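Local coordinates for protein CupA (Streptococcus pneumoniae, PDB 4F2E) that binds copper(I) through a cupredoxin fold and probably serves as a copper chaperone in copper resistance, at residues Glu15-Val20 against Gly67-Val72; Asp51-Pro56 against Val60-Pro65. All blocks are in the same frame, centred on the assembly; numbering follows the deposited sequence. Where two conformers were deposited one is given.

Interaction 1. Residues Glu15-Val20 against Gly67-Val72; sequences EIRVEV and GEEYVV
R17 and E69 meet through the ends of their side chains, and these two residues make the whole contact. Each gives up a little under 40 Å² to the other. NH1 of R17 donates to OE1 of E69 over 2.7 Å, and the bond is nearly straight, with an N-H...O angle of 167°. NH2 of R17 reaches the same oxygen at 3.3 Å, but this second bond is weak and bent. The salt bridge is therefore a fork of two N-H groups on one oxygen. It is not the paired form in which each nitrogen takes its own oxygen. OE2 of E69 stays 4.0 Å from NH2 of R17.

OE1 sits at the edge of the guanidinium, in its plane. The carboxylate is turned about 62° against that plane, and the nitrogen comes to OE1 from above the carboxylate plane. The R17 chain bends about its CG-CD bond (chi3 59°), which brings NH1 and NH2 round to E69. The E69 chain runs straight beyond CG.

The two strands are not neighbours in the cupredoxin-like fold. Strand 37-43 lies between them, pairing parallel with strand 13-20 and antiparallel with strand 69-74. The CA atoms of R17 and V71, the nearest across the two segments, are 9.1 Å apart. The salt bridge thus spans strand 37-43 on the outer face of the sheet, and the side chain of E69 also touches V40 of that strand. Both charged residues are exposed, so solvent probably weakens the attraction between them. On the same strand as R17, E15 makes its own salt bridge to R38. I16 and V18, which alternate with these charged residues, are buried, and V18 packs on F41.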
loop_
_atom_site.group_PDB
_atom_site.type_symbol
_atom_site.label_atom_id
_atom_site.label_comp_id
_atom_site.label_asym_id
_atom_site.label_seq_id
_atom_site.Cartn_x
_atom_site.Cartn_y
_atom_site.Cartn_z
ATOM N N GLU A 15 -2.459 0.175 -10.448
ATOM C CA GLU A 15 -2.956 1.023 -9.380
ATOM C C GLU A 15 -3.908 0.271 -8.471
ATOM O O GLU A 15 -4.737 -0.517 -8.927
ATOM C CB GLU A 15 -3.665 2.241 -9.968
ATOM C CG GLU A 15 -4.263 3.174 -8.934
ATOM C CD GLU A 15 -4.884 4.391 -9.571
ATOM O OE1 GLU A 15 -4.123 5.251 -10.066
ATOM O OE2 GLU A 15 -6.129 4.477 -9.595
ATOM N N ILE A 16 -3.783 0.521 -7.178
ATOM C CA ILE A 16 -4.735 -0.012 -6.224
ATOM C C ILE A 16 -5.007 1.042 -5.167
ATOM O O ILE A 16 -4.109 1.790 -4.774
ATOM C CB ILE A 16 -4.237 -1.319 -5.588
ATOM C CG1 ILE A 16 -5.348 -1.954 -4.750
ATOM C CG2 ILE A 16 -2.981 -1.071 -4.767
ATOM C CD1 ILE A 16 -5.133 -3.418 -4.473
ATOM N N ARG A 17 -6.258 1.109 -4.731
ATOM C CA ARG A 17 -6.677 2.091 -3.747
ATOM C C ARG A 17 -6.855 1.429 -2.389
ATOM O O ARG A 17 -7.485 0.377 -2.273
ATOM C CB ARG A 17 -7.978 2.764 -4.188
ATOM C CG ARG A 17 -7.874 3.483 -5.525
ATOM C CD ARG A 17 -9.156 4.236 -5.847
ATOM N NE ARG A 17 -9.472 5.227 -4.822
ATOM C CZ ARG A 17 -9.043 6.485 -4.844
ATOM N NH1 ARG A 17 -9.376 7.318 -3.866
ATOM N NH2 ARG A 17 -8.281 6.911 -5.841
ATOM N N VAL A 18 -6.284 2.050 -1.365
ATOM C CA VAL A 18 -6.375 1.533 -0.007
ATOM C C VAL A 18 -6.987 2.592 0.894
ATOM O O VAL A 18 -6.484 3.709 0.974
ATOM C CB VAL A 18 -4.990 1.123 0.531
ATOM C CG1 VAL A 18 -5.092 0.634 1.972
ATOM C CG2 VAL A 18 -4.375 0.055 -0.356
ATOM N N GLU A 19 -8.087 2.244 1.553
ATOM C CA GLU A 19 -8.723 3.144 2.501
ATOM C C GLU A 19 -8.061 3.002 3.860
ATOM O O GLU A 19 -7.874 1.889 4.354
ATOM C CB GLU A 19 -10.217 2.838 2.616
ATOM C CG GLU A 19 -10.955 3.761 3.572
ATOM C CD GLU A 19 -12.446 3.493 3.614
ATOM O OE1 GLU A 19 -13.005 3.073 2.578
ATOM O OE2 GLU A 19 -13.059 3.700 4.683
ATOM N N VAL A 20 -7.687 4.132 4.451
ATOM C CA VAL A 20 -7.107 4.132 5.785
ATOM C C VAL A 20 -8.209 4.431 6.787
ATOM O O VAL A 20 -8.632 5.576 6.952
ATOM C CB VAL A 20 -5.964 5.152 5.914
ATOM C CG1 VAL A 20 -5.307 5.047 7.293
ATOM C CG2 VAL A 20 -4.938 4.940 4.807
ATOM N N GLY A 67 -7.741 13.153 5.577
ATOM C CA GLY A 67 -8.766 13.592 4.647
ATOM C C GLY A 67 -8.271 13.765 3.227
ATOM O O GLY A 67 -8.958 14.351 2.391
ATOM N N GLU A 68 -7.078 13.254 2.950
ATOM C CA GLU A 68 -6.492 13.388 1.621
ATOM C C GLU A 68 -5.929 12.076 1.093
ATOM O O GLU A 68 -5.776 11.100 1.833
ATOM C CB GLU A 68 -5.401 14.460 1.624
ATOM C CG GLU A 68 -5.910 15.845 1.993
ATOM C CD GLU A 68 -4.818 16.895 1.974
ATOM O OE1 GLU A 68 -3.646 16.535 1.740
ATOM O OE2 GLU A 68 -5.136 18.083 2.190
ATOM N N GLU A 69 -5.633 12.064 -0.202
ATOM C CA GLU A 69 -4.981 10.930 -0.834
ATOM C C GLU A 69 -3.476 11.126 -0.809
ATOM O O GLU A 69 -2.977 12.242 -0.966
ATOM C CB GLU A 69 -5.430 10.784 -2.288
ATOM C CG GLU A 69 -6.844 10.282 -2.480
ATOM C CD GLU A 69 -7.178 10.076 -3.946
ATOM O OE1 GLU A 69 -8.354 9.800 -4.258
ATOM O OE2 GLU A 69 -6.257 10.191 -4.786
ATOM N N TYR A 70 -2.753 10.034 -0.613
ATOM C CA TYR A 70 -1.311 10.051 -0.763
ATOM C C TYR A 70 -0.887 8.799 -1.505
ATOM O O TYR A 70 -1.301 7.699 -1.152
ATOM C CB TYR A 70 -0.609 10.112 0.590
ATOM C CG TYR A 70 0.890 10.086 0.448
ATOM C CD1 TYR A 70 1.604 11.262 0.265
ATOM C CD2 TYR A 70 1.588 8.888 0.464
ATOM C CE1 TYR A 70 2.971 11.247 0.120
ATOM C CE2 TYR A 70 2.963 8.862 0.320
ATOM C CZ TYR A 70 3.648 10.048 0.148
ATOM O OH TYR A 70 5.016 10.042 0.003
ATOM N N VAL A 71 -0.057 8.964 -2.527
ATOM C CA VAL A 71 0.327 7.842 -3.374
ATOM C C VAL A 71 1.723 7.325 -3.070
ATOM O O VAL A 71 2.709 8.056 -3.168
ATOM C CB VAL A 71 0.248 8.207 -4.868
ATOM C CG1 VAL A 71 0.580 6.992 -5.725
ATOM C CG2 VAL A 71 -1.134 8.731 -5.207
ATOM N N VAL A 72 1.794 6.052 -2.695
ATOM C CA VAL A 72 3.064 5.359 -2.589
ATOM C C VAL A 72 3.400 4.779 -3.956
ATOM O O VAL A 72 2.615 4.028 -4.537
ATOM C CB VAL A 72 3.000 4.228 -1.546
ATOM C CG1 VAL A 72 4.231 3.342 -1.644
ATOM C CG2 VAL A 72 2.864 4.807 -0.148
#

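Interaction 2. Residues Asp51-Pro56 against Val60-Pro65; sequences DQIVFP and VHANLP
I53 and A62 form the central backbone pair of this antiparallel contact. N of I53 donates to O of A62, and N of A62 returns a bond to O of I53, each over 2.9 Å. F55 and V60 form the next hydrogen-bonded pair. It is less even: F55 N to V60 O is 2.9 Å, but V60 N to F55 O is 3.3 Å. At the other end of the hairpin, N of L64 donates to O of D51 at 2.8 Å, almost straight at 174°. A water also donates to O of D51 and reaches O of L64.

Four of these carbonyl oxygens also take a CA-H...O contact; I53 O, for one, takes H61 CA.

Apolar contacts lie on the face of I53, F55, A62 and V60, where I53 and F55 are buried. Chi1 of I53 (-172°) sets CG1 opposite the backbone N; CG2 meets CD2 of L64 at 3.7 Å. F55 and V60 touch through CB, 4.1 Å apart. The F55 ring leads away from the hairpin and meets F84.

The other face carries Q52, V54, H61 and N63. CG2 of V54 lies against CB of H61. Q52 and N63 run side by side, their amide planes 47° apart. CG of Q52, not its amide, comes to 3.2 Å from OD1 of N63.

D51 points away from the partner strand, to a salt bridge with R43.

The two strands form a beta hairpin of the cupredoxin-like domain. Its D51 end lies near the copper site, with the D51 side chain about 8 Å from a copper(I) ion.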
loop_
_atom_site.group_PDB
_atom_site.type_symbol
_atom_site.label_atom_id
_atom_site.label_comp_id
_atom_site.label_asym_id
_atom_site.label_seq_id
_atom_site.Cartn_x
_atom_site.Cartn_y
_atom_site.Cartn_z
ATOM N N ASP A 51 -0.714 8.099 11.264
ATOM C CA ASP A 51 -0.070 9.278 10.684
ATOM C C ASP A 51 0.922 8.962 9.568
ATOM O O ASP A 51 1.145 9.784 8.678
ATOM C CB ASP A 51 0.637 10.097 11.767
ATOM C CG ASP A 51 -0.315 10.975 12.548
ATOM O OD1 ASP A 51 -1.477 11.128 12.120
ATOM O OD2 ASP A 51 0.109 11.525 13.585
ATOM N N GLN A 52 1.530 7.781 9.621
ATOM C CA GLN A 52 2.537 7.416 8.633
ATOM C C GLN A 52 2.268 6.064 7.994
ATOM O O GLN A 52 1.607 5.203 8.582
ATOM C CB GLN A 52 3.933 7.420 9.256
ATOM C CG GLN A 52 4.414 8.793 9.676
ATOM C CD GLN A 52 4.613 8.909 11.170
ATOM O OE1 GLN A 52 5.129 7.993 11.812
ATOM N NE2 GLN A 52 4.203 10.039 11.735
ATOM N N ILE A 53 2.778 5.894 6.779
ATOM C CA ILE A 53 2.731 4.617 6.079
ATOM C C ILE A 53 4.162 4.163 5.813
ATOM O O ILE A 53 5.019 4.971 5.449
ATOM C CB ILE A 53 1.931 4.710 4.754
ATOM C CG1 ILE A 53 1.726 3.320 4.142
ATOM C CG2 ILE A 53 2.621 5.644 3.760
ATOM C CD1 ILE A 53 0.904 2.379 5.006
ATOM N N VAL A 54 4.415 2.873 6.010
ATOM C CA VAL A 54 5.756 2.312 5.874
ATOM C C VAL A 54 5.747 1.048 5.015
ATOM O O VAL A 54 4.970 0.126 5.267
ATOM C CB VAL A 54 6.363 1.967 7.257
ATOM C CG1 VAL A 54 7.798 1.480 7.112
ATOM C CG2 VAL A 54 6.309 3.169 8.183
ATOM N N PHE A 55 6.595 1.029 3.986
ATOM C CA PHE A 55 6.887 -0.176 3.213
ATOM C C PHE A 55 8.373 -0.451 3.416
ATOM O O PHE A 55 9.202 0.045 2.656
ATOM C CB PHE A 55 6.602 0.042 1.723
ATOM C CG PHE A 55 5.142 -0.015 1.358
ATOM C CD1 PHE A 55 4.281 1.007 1.723
ATOM C CD2 PHE A 55 4.642 -1.077 0.616
ATOM C CE1 PHE A 55 2.939 0.959 1.376
ATOM C CE2 PHE A 55 3.303 -1.128 0.268
ATOM C CZ PHE A 55 2.453 -0.106 0.644
ATOM N N PRO A 56 8.715 -1.255 4.433
ATOM C CA PRO A 56 10.118 -1.405 4.838
ATOM C C PRO A 56 11.015 -2.032 3.771
ATOM O O PRO A 56 12.209 -1.734 3.741
ATOM C CB PRO A 56 10.034 -2.309 6.074
ATOM C CG PRO A 56 8.748 -3.045 5.918
ATOM C CD PRO A 56 7.810 -2.087 5.245
ATOM N N VAL A 60 10.226 3.074 1.892
ATOM C CA VAL A 60 9.220 4.121 2.021
ATOM C C VAL A 60 8.735 4.286 3.458
ATOM O O VAL A 60 8.366 3.313 4.119
ATOM C CB VAL A 60 8.002 3.841 1.120
ATOM C CG1 VAL A 60 6.915 4.884 1.351
ATOM C CG2 VAL A 60 8.419 3.811 -0.342
ATOM N N HIS A 61 8.761 5.521 3.945
ATOM C CA HIS A 61 8.104 5.873 5.198
ATOM C C HIS A 61 7.674 7.331 5.112
ATOM O O HIS A 61 8.501 8.240 5.157
ATOM C CB HIS A 61 8.975 5.568 6.431
ATOM C CG HIS A 61 10.202 6.420 6.560
ATOM N ND1 HIS A 61 11.333 6.228 5.796
ATOM C CD2 HIS A 61 10.487 7.443 7.401
ATOM C CE1 HIS A 61 12.253 7.110 6.146
ATOM N NE2 HIS A 61 11.765 7.860 7.117
ATOM N N ALA A 62 6.373 7.541 4.943
ATOM C CA ALA A 62 5.852 8.860 4.604
ATOM C C ALA A 62 4.613 9.234 5.403
ATOM O O ALA A 62 3.869 8.373 5.869
ATOM C CB ALA A 62 5.555 8.934 3.113
ATOM N N ASN A 63 4.394 10.535 5.551
ATOM C CA ASN A 63 3.214 11.047 6.226
ATOM C C ASN A 63 1.968 10.948 5.355
ATOM O O ASN A 63 2.007 11.237 4.161
ATOM C CB ASN A 63 3.428 12.508 6.631
ATOM C CG ASN A 63 4.457 12.669 7.729
ATOM O OD1 ASN A 63 4.817 11.710 8.408
ATOM N ND2 ASN A 63 4.929 13.898 7.919
ATOM N N LEU A 64 0.861 10.533 5.963
ATOM C CA LEU A 64 -0.430 10.512 5.288
ATOM C C LEU A 64 -1.286 11.653 5.813
ATOM O O LEU A 64 -1.689 11.635 6.972
ATOM C CB LEU A 64 -1.155 9.195 5.556
ATOM C CG LEU A 64 -0.544 7.890 5.058
ATOM C CD1 LEU A 64 -1.508 6.760 5.383
ATOM C CD2 LEU A 64 -0.265 7.946 3.569
ATOM N N PRO A 65 -1.570 12.652 4.966
ATOM C CA PRO A 65 -2.405 13.765 5.432
ATOM C C PRO A 65 -3.853 13.326 5.640
ATOM O O PRO A 65 -4.418 12.630 4.798
ATOM C CB PRO A 65 -2.319 14.775 4.280
ATOM C CG PRO A 65 -1.100 14.378 3.499
ATOM C CD PRO A 65 -1.037 12.887 3.616
HETATM O O HOH W 1 0.640 12.509 9.121
#

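In the fold
Interaction 2 is nested inside the chain loop that interaction 1 closes, and their centres lie 11 Å apart. Interaction 1 is a surface contact between strands that do not pair. Only a charged, hydrogen-bonded side-chain pair joins its two segments. Interaction 2 is partly buried and joins paired strands by backbone bonds and apolar side chains. The two contacts touch on the inner side of 67-72, away from the salt bridge. There Y70 packs on A62 and L64, and V20 also reaches L64. V72 adds contacts to I53 and F55. Strand 69-74 thus carries a charged residue outward in interaction 1 and apolar and aromatic ones toward interaction 2.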